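Long-range contact in nickel ABC transporter (Nickel-binding protein) (Bacillus halodurans, PDB 3T66), which probably serves as the extracellular solute-binding component of an ABC importer for nickel, in a family that also takes up peptides: residues W71-R76 against E132-L137. Residues are numbered along the deposited sequence; the frame is centred on the assembly and turned at random.
Sequences WTIKLR and EFISEL
CD2 of Phe133 lies over one face of the Trp71 indole, toward its rim, 3.5 Å above the plane. The phenyl plane is inclined at 45° to that of the five-membered ring, an oblique pairing. The two side chains run past each other in opposite directions: a chi1 of 167° swings the phenyl of Phe133 away from its backbone N and brings CD2 over the indole, while CB, fixed by the backbone, lies 3.7 Å from Trp71 CZ2. Ile134 meets the benzo part of the indole obliquely, its CG1 lying 3.6 Å from Trp71 CZ3. At the edge of the phenyl ring, near its plane, sits CD1 of Ile73, 4.3 Å from Phe133 CE2. The same methyl meets Ile134 CD1 tip to tip at 4.1 Å and also touches CD1 of Leu137, and thus sits among three side chains of the 132-137 segment. Replacing the indole by an alanine is likely to take away the surface on which Phe133 CD2 and Ile134 CG1 rest and leave a gap between strand and turn. All five touching residues are buried and the contact is wholly apolar; the indole N-H is turned elsewhere, to a weak hydrogen bond with Gly68 O. Strand 70-75 is an inner member of a four-stranded antiparallel sheet, between strands 60-64 and 121-126. The turn at 133-137, in the loop after strand 121-126, packs on one side of this sheet, where Ile134 also touches Trp63 and Phe133 reaches Ile124 and Thr126.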
loop_
_atom_site.group_PDB
_atom_site.type_symbol
_atom_site.label_atom_id
_atom_site.label_comp_id
_atom_site.label_asym_id
_atom_site.label_seq_id
_atom_site.Cartn_x
_atom_site.Cartn_y
_atom_site.Cartn_z
ATOM N N TRP A 71 -24.720 -6.730 6.450
ATOM C CA TRP A 71 -23.521 -7.411 6.845
ATOM C C TRP A 71 -23.704 -7.906 8.233
ATOM O O TRP A 71 -24.323 -7.231 9.050
ATOM C CB TRP A 71 -22.354 -6.443 6.860
ATOM C CG TRP A 71 -22.020 -5.989 5.554
ATOM C CD1 TRP A 71 -22.526 -4.900 4.910
ATOM C CD2 TRP A 71 -21.130 -6.621 4.660
ATOM N NE1 TRP A 71 -21.987 -4.804 3.670
ATOM C CE2 TRP A 71 -21.122 -5.848 3.477
ATOM C CE3 TRP A 71 -20.334 -7.774 4.733
ATOM C CZ2 TRP A 71 -20.336 -6.185 2.354
ATOM C CZ3 TRP A 71 -19.533 -8.121 3.612
ATOM C CH2 TRP A 71 -19.541 -7.319 2.441
ATOM N N THR A 72 -23.130 -9.061 8.529
ATOM C CA THR A 72 -23.217 -9.619 9.862
ATOM C C THR A 72 -21.837 -9.966 10.340
ATOM O O THR A 72 -21.125 -10.712 9.662
ATOM C CB THR A 72 -24.030 -10.921 9.833
ATOM O OG1 THR A 72 -25.418 -10.607 9.709
ATOM C CG2 THR A 72 -23.785 -11.733 11.095
ATOM N N ILE A 73 -21.479 -9.459 11.511
ATOM C CA ILE A 73 -20.188 -9.729 12.040
ATOM C C ILE A 73 -20.325 -10.353 13.406
ATOM O O ILE A 73 -20.785 -9.691 14.316
ATOM C CB ILE A 73 -19.317 -8.438 12.017
ATOM C CG1 ILE A 73 -19.168 -8.000 10.566
ATOM C CG2 ILE A 73 -17.900 -8.681 12.551
ATOM C CD1 ILE A 73 -19.116 -6.548 10.373
ATOM N N LYS A 74 -19.954 -11.640 13.512
ATOM C CA LYS A 74 -19.627 -12.325 14.801
ATOM C C LYS A 74 -18.192 -12.032 15.321
ATOM O O LYS A 74 -17.208 -12.220 14.608
ATOM C CB LYS A 74 -19.866 -13.861 14.740
ATOM N N LEU A 75 -18.105 -11.612 16.577
ATOM C CA LEU A 75 -16.839 -11.291 17.216
ATOM C C LEU A 75 -16.367 -12.390 18.154
ATOM O O LEU A 75 -17.141 -13.225 18.587
ATOM C CB LEU A 75 -16.990 -10.031 18.068
ATOM C CG LEU A 75 -17.749 -8.878 17.419
ATOM C CD1 LEU A 75 -18.021 -7.722 18.394
ATOM C CD2 LEU A 75 -17.012 -8.412 16.145
ATOM N N ARG A 76 -15.099 -12.349 18.523
ATOM C CA ARG A 76 -14.546 -13.361 19.381
ATOM C C ARG A 76 -15.133 -13.155 20.749
ATOM O O ARG A 76 -15.412 -12.007 21.146
ATOM C CB ARG A 76 -13.027 -13.237 19.450
ATOM C CG ARG A 76 -12.319 -13.245 18.093
ATOM C CD ARG A 76 -10.821 -13.219 18.290
ATOM N NE ARG A 76 -10.513 -14.221 19.284
ATOM C CZ ARG A 76 -10.124 -15.462 19.002
ATOM N NH1 ARG A 76 -9.932 -15.809 17.744
ATOM N NH2 ARG A 76 -9.911 -16.347 19.975
ATOM N N GLU A 132 -17.242 -3.913 -1.029
ATOM C CA GLU A 132 -15.911 -3.910 -0.484
ATOM C C GLU A 132 -15.906 -3.402 0.926
ATOM O O GLU A 132 -14.866 -3.010 1.434
ATOM C CB GLU A 132 -14.919 -3.197 -1.398
ATOM C CG GLU A 132 -15.411 -1.954 -2.119
ATOM C CD GLU A 132 -16.228 -2.202 -3.421
ATOM O OE1 GLU A 132 -15.674 -2.000 -4.548
ATOM O OE2 GLU A 132 -17.424 -2.549 -3.305
ATOM N N PHE A 133 -17.071 -3.459 1.583
ATOM C CA PHE A 133 -17.220 -2.943 2.953
ATOM C C PHE A 133 -16.207 -3.553 3.956
ATOM O O PHE A 133 -15.533 -2.805 4.632
ATOM C CB PHE A 133 -18.694 -3.012 3.464
ATOM C CG PHE A 133 -18.841 -2.779 4.957
ATOM C CD1 PHE A 133 -18.732 -1.513 5.490
ATOM C CD2 PHE A 133 -19.036 -3.826 5.820
ATOM C CE1 PHE A 133 -18.804 -1.285 6.883
ATOM C CE2 PHE A 133 -19.114 -3.604 7.224
ATOM C CZ PHE A 133 -19.000 -2.340 7.748
ATOM N N ILE A 134 -16.084 -4.883 4.051
ATOM C CA ILE A 134 -15.213 -5.495 5.067
ATOM C C ILE A 134 -13.797 -5.003 4.985
ATOM O O ILE A 134 -13.219 -4.624 6.000
ATOM C CB ILE A 134 -15.245 -7.044 5.066
ATOM C CG1 ILE A 134 -16.594 -7.537 5.594
ATOM C CG2 ILE A 134 -14.189 -7.628 6.007
ATOM C CD1 ILE A 134 -17.119 -6.792 6.809
ATOM N N SER A 135 -13.243 -4.951 3.776
ATOM C CA SER A 135 -11.852 -4.567 3.635
ATOM C C SER A 135 -11.551 -3.181 4.238
ATOM O O SER A 135 -10.376 -2.879 4.570
ATOM C CB SER A 135 -11.384 -4.709 2.187
ATOM O OG SER A 135 -11.628 -3.535 1.437
ATOM N N GLU A 136 -12.603 -2.364 4.413
ATOM C CA GLU A 136 -12.442 -1.056 5.018
ATOM C C GLU A 136 -12.146 -1.169 6.477
ATOM O O GLU A 136 -11.554 -0.244 7.041
ATOM C CB GLU A 136 -13.672 -0.181 4.890
ATOM C CG GLU A 136 -13.991 0.287 3.465
ATOM C CD GLU A 136 -13.002 1.281 2.870
ATOM O OE1 GLU A 136 -12.141 1.875 3.605
ATOM O OE2 GLU A 136 -13.120 1.469 1.638
ATOM N N LEU A 137 -12.528 -2.286 7.104
ATOM C CA LEU A 137 -12.323 -2.417 8.543
ATOM C C LEU A 137 -10.874 -2.737 8.914
ATOM O O LEU A 137 -10.484 -2.715 10.078
ATOM C CB LEU A 137 -13.322 -3.396 9.132
ATOM C CG LEU A 137 -14.772 -2.980 8.880
ATOM C CD1 LEU A 137 -15.779 -4.000 9.402
ATOM C CD2 LEU A 137 -15.049 -1.603 9.477
#